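Local structure of lectin (3R0E) at residues S78-L90 against G96-T108. The protein probably binds mannose as one chain of a two-chain beta-prism II lectin, a mannose-specific protein thought to agglutinate rabbit erythrocytes. Residues are numbered along the deposited sequence; the frame is centred on the assembly and turned at random.
Sequences SSRSSSKQGEYVL and GFGVIYGPAIFET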
# COMPACT_ATOMS: atom_id res chain seq x y z
N SER B 78 -13.20 -14.41 4.49
CA SER B 78 -11.88 -14.15 5.00
C SER B 78 -10.87 -14.31 3.87
O SER B 78 -11.07 -15.11 2.96
CB SER B 78 -11.56 -15.11 6.13
OG SER B 78 -10.28 -14.83 6.67
N SER B 79 -9.81 -13.51 3.93
CA SER B 79 -8.70 -13.63 2.98
C SER B 79 -7.84 -14.82 3.35
O SER B 79 -7.02 -15.26 2.55
CB SER B 79 -7.86 -12.35 2.98
OG SER B 79 -7.15 -12.19 4.19
N ARG B 80 -8.00 -15.32 4.58
CA ARG B 80 -7.25 -16.47 5.10
C ARG B 80 -5.74 -16.33 4.94
O ARG B 80 -5.04 -17.29 4.59
CB ARG B 80 -7.76 -17.77 4.45
CG ARG B 80 -9.06 -18.27 5.06
CD ARG B 80 -9.93 -18.99 4.05
NE ARG B 80 -11.27 -19.19 4.60
CZ ARG B 80 -12.28 -19.78 3.96
NH1 ARG B 80 -12.12 -20.26 2.73
NH2 ARG B 80 -13.45 -19.90 4.57
N SER B 81 -5.24 -15.13 5.22
CA SER B 81 -3.85 -14.79 4.95
C SER B 81 -3.10 -14.37 6.21
O SER B 81 -2.14 -13.61 6.14
CB SER B 81 -3.79 -13.70 3.87
OG SER B 81 -4.36 -12.46 4.31
N SER B 82 -3.51 -14.89 7.37
CA SER B 82 -2.85 -14.57 8.64
C SER B 82 -1.34 -14.73 8.56
O SER B 82 -0.83 -15.70 8.00
CB SER B 82 -3.41 -15.44 9.77
OG SER B 82 -3.22 -14.83 11.04
N SER B 83 -0.62 -13.76 9.11
CA SER B 83 0.84 -13.72 9.08
C SER B 83 1.37 -13.13 10.40
O SER B 83 0.65 -13.06 11.40
CB SER B 83 1.32 -12.93 7.86
OG SER B 83 2.73 -12.74 7.86
N LYS B 84 2.62 -12.70 10.41
CA LYS B 84 3.25 -12.19 11.62
C LYS B 84 2.60 -10.88 12.10
O LYS B 84 2.22 -10.02 11.30
CB LYS B 84 4.76 -12.01 11.36
CG LYS B 84 5.57 -11.61 12.58
CD LYS B 84 6.83 -10.81 12.17
CE LYS B 84 7.33 -9.95 13.34
NZ LYS B 84 8.62 -9.26 13.02
N GLN B 85 2.46 -10.74 13.42
CA GLN B 85 1.88 -9.56 14.03
C GLN B 85 2.55 -8.26 13.56
O GLN B 85 3.78 -8.18 13.49
CB GLN B 85 1.99 -9.68 15.55
CG GLN B 85 1.59 -8.43 16.32
CD GLN B 85 0.18 -8.49 16.87
OE1 GLN B 85 -0.37 -9.57 17.06
NE2 GLN B 85 -0.39 -7.33 17.15
N GLY B 86 1.73 -7.26 13.23
CA GLY B 86 2.24 -5.92 12.95
C GLY B 86 1.29 -5.02 12.19
O GLY B 86 0.07 -5.23 12.18
N GLU B 87 1.86 -4.01 11.54
CA GLU B 87 1.09 -3.06 10.77
C GLU B 87 0.93 -3.53 9.30
O GLU B 87 1.92 -3.81 8.63
CB GLU B 87 1.76 -1.68 10.85
CG GLU B 87 0.97 -0.54 10.20
CD GLU B 87 1.70 0.81 10.27
OE1 GLU B 87 1.11 1.81 9.81
OE2 GLU B 87 2.85 0.87 10.78
N TYR B 88 -0.32 -3.63 8.82
CA TYR B 88 -0.58 -4.03 7.43
C TYR B 88 -1.37 -2.98 6.65
O TYR B 88 -2.08 -2.17 7.23
CB TYR B 88 -1.32 -5.38 7.39
CG TYR B 88 -0.46 -6.55 7.78
CD1 TYR B 88 -0.13 -6.79 9.12
CD2 TYR B 88 0.04 -7.42 6.81
CE1 TYR B 88 0.66 -7.85 9.48
CE2 TYR B 88 0.83 -8.51 7.17
CZ TYR B 88 1.15 -8.71 8.51
OH TYR B 88 1.93 -9.78 8.86
N VAL B 89 -1.23 -3.01 5.33
CA VAL B 89 -1.98 -2.12 4.46
C VAL B 89 -2.55 -2.91 3.28
O VAL B 89 -1.86 -3.78 2.72
CB VAL B 89 -1.11 -0.92 3.96
CG1 VAL B 89 0.07 -1.38 3.12
CG2 VAL B 89 -1.96 0.11 3.21
N LEU B 90 -3.80 -2.64 2.94
CA LEU B 90 -4.40 -3.10 1.69
C LEU B 90 -4.32 -1.94 0.71
O LEU B 90 -4.82 -0.84 0.99
CB LEU B 90 -5.86 -3.54 1.90
CG LEU B 90 -6.75 -3.82 0.67
CD1 LEU B 90 -6.31 -5.06 -0.12
CD2 LEU B 90 -8.23 -3.97 1.09
N GLY B 96 -4.88 -2.29 -10.72
CA GLY B 96 -6.09 -3.07 -10.51
C GLY B 96 -6.01 -4.11 -9.42
O GLY B 96 -7.04 -4.58 -8.95
N PHE B 97 -4.80 -4.48 -9.02
CA PHE B 97 -4.65 -5.50 -7.99
C PHE B 97 -4.95 -4.88 -6.62
O PHE B 97 -4.56 -3.74 -6.34
CB PHE B 97 -3.22 -6.08 -7.98
CG PHE B 97 -2.84 -6.83 -9.23
CD1 PHE B 97 -3.19 -8.17 -9.40
CD2 PHE B 97 -2.08 -6.21 -10.23
CE1 PHE B 97 -2.82 -8.87 -10.56
CE2 PHE B 97 -1.70 -6.91 -11.40
CZ PHE B 97 -2.06 -8.23 -11.56
N GLY B 98 -5.65 -5.64 -5.79
CA GLY B 98 -5.81 -5.27 -4.40
C GLY B 98 -4.88 -6.16 -3.60
O GLY B 98 -5.14 -7.35 -3.46
N VAL B 99 -3.79 -5.58 -3.10
CA VAL B 99 -2.74 -6.37 -2.44
C VAL B 99 -2.55 -5.98 -0.96
O VAL B 99 -2.50 -4.80 -0.61
CB VAL B 99 -1.38 -6.26 -3.21
CG1 VAL B 99 -0.37 -7.22 -2.65
CG2 VAL B 99 -1.57 -6.53 -4.72
N ILE B 100 -2.46 -6.99 -0.10
CA ILE B 100 -2.18 -6.76 1.32
C ILE B 100 -0.68 -6.90 1.55
O ILE B 100 -0.09 -7.93 1.24
CB ILE B 100 -2.94 -7.74 2.25
CG1 ILE B 100 -4.45 -7.67 2.00
CG2 ILE B 100 -2.63 -7.43 3.73
CD1 ILE B 100 -5.23 -8.70 2.79
N TYR B 101 -0.07 -5.86 2.10
CA TYR B 101 1.34 -5.87 2.36
C TYR B 101 1.58 -5.69 3.83
O TYR B 101 0.95 -4.83 4.48
CB TYR B 101 2.01 -4.70 1.67
CG TYR B 101 2.00 -4.74 0.17
CD1 TYR B 101 2.96 -5.49 -0.53
CD2 TYR B 101 1.06 -4.02 -0.55
CE1 TYR B 101 2.97 -5.51 -1.90
CE2 TYR B 101 1.07 -4.02 -1.93
CZ TYR B 101 2.03 -4.77 -2.59
OH TYR B 101 2.04 -4.80 -3.95
N GLY B 102 2.51 -6.46 4.37
CA GLY B 102 2.98 -6.23 5.72
C GLY B 102 3.70 -7.43 6.29
O GLY B 102 3.77 -8.47 5.64
N PRO B 103 4.21 -7.31 7.52
CA PRO B 103 4.09 -6.11 8.34
C PRO B 103 5.08 -5.04 7.88
O PRO B 103 5.86 -5.29 6.98
CB PRO B 103 4.46 -6.61 9.74
CG PRO B 103 5.46 -7.71 9.47
CD PRO B 103 5.01 -8.36 8.18
N ALA B 104 5.03 -3.87 8.51
CA ALA B 104 6.01 -2.81 8.29
C ALA B 104 7.41 -3.27 8.70
O ALA B 104 7.57 -3.88 9.77
CB ALA B 104 5.63 -1.57 9.10
N ILE B 105 8.41 -2.94 7.88
CA ILE B 105 9.80 -3.33 8.15
C ILE B 105 10.75 -2.13 8.27
O ILE B 105 11.89 -2.28 8.70
CB ILE B 105 10.34 -4.33 7.08
CG1 ILE B 105 10.63 -3.62 5.76
CG2 ILE B 105 9.37 -5.52 6.90
CD1 ILE B 105 11.47 -4.44 4.79
N PHE B 106 10.25 -0.96 7.88
CA PHE B 106 10.98 0.29 7.94
C PHE B 106 9.97 1.43 8.01
O PHE B 106 8.90 1.35 7.42
CB PHE B 106 11.85 0.47 6.69
CG PHE B 106 12.49 1.85 6.57
CD1 PHE B 106 13.73 2.10 7.13
CD2 PHE B 106 11.83 2.87 5.90
CE1 PHE B 106 14.32 3.35 7.01
CE2 PHE B 106 12.39 4.13 5.78
CZ PHE B 106 13.65 4.38 6.32
N GLU B 107 10.31 2.48 8.74
CA GLU B 107 9.49 3.68 8.83
C GLU B 107 10.39 4.88 9.02
O GLU B 107 11.50 4.74 9.55
CB GLU B 107 8.49 3.58 9.99
CG GLU B 107 9.15 3.56 11.37
CD GLU B 107 8.18 3.31 12.51
OE1 GLU B 107 8.55 3.61 13.66
OE2 GLU B 107 7.06 2.82 12.25
N THR B 108 9.94 6.06 8.59
CA THR B 108 10.72 7.28 8.80
C THR B 108 10.66 7.81 10.25
O THR B 108 11.56 8.54 10.68
CB THR B 108 10.34 8.38 7.81
OG1 THR B 108 8.92 8.55 7.80
CG2 THR B 108 10.80 8.00 6.44
O HOH W 1 4.52 -11.35 6.14
O HOH W 2 4.76 -3.64 11.80
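The carbonyl oxygen of V89 is gripped by two neighbours on the opposing strand: Y101 N donates a nearly straight hydrogen bond (2.8 Å from N to V89 O, 169° at the hydrogen), and the CA-H of I100 adds a weaker contact. V89 N returns the bond to Y101 O at 3.0 Å, closing the hydrogen-bonded pair of an antiparallel beta hairpin, strands 89-92 and 98-107, in this beta-prism II domain. L90 and I100 form the next, non-hydrogen-bonded pair. Their side chains lie on the face turned to L66, and L90 CD1 meets I100 CG1 at 3.8 Å; V89 CG1 packs against Y101 CB on the other face. Toward E87 the regular ladder gives way to a looser join at the cis peptide between G102 and P103. There E87 O accepts a weak bond from A104 N, supplemented by the CA-H of P103. Water 2 accepts from E87 N and, weakly, from A104 N. The Y88 side chain swings beside its own backbone N (chi1 -71°), which lays its ring alongside P103: P103 CA sits 3.9 Å above one face, offset toward the rim, and P103 CD comes 3.5 Å from Y88 OH. That hydroxyl donates to K84 O, which lies in the ring plane at its edge; the 2.5 Å from Y88 OH to K84 O is so short that the length is doubtful. Water 1 joins S83 OG to G102 O. The 98-107 strand also pairs with the chain of another protein, extending the sheet across the interface, and E87 OE1 forms a salt bridge with a basic side chain of that neighbouring chain. S79 OG donates to S81 OG, and I100 CD1 reaches to 4.1 Å from S81 OG.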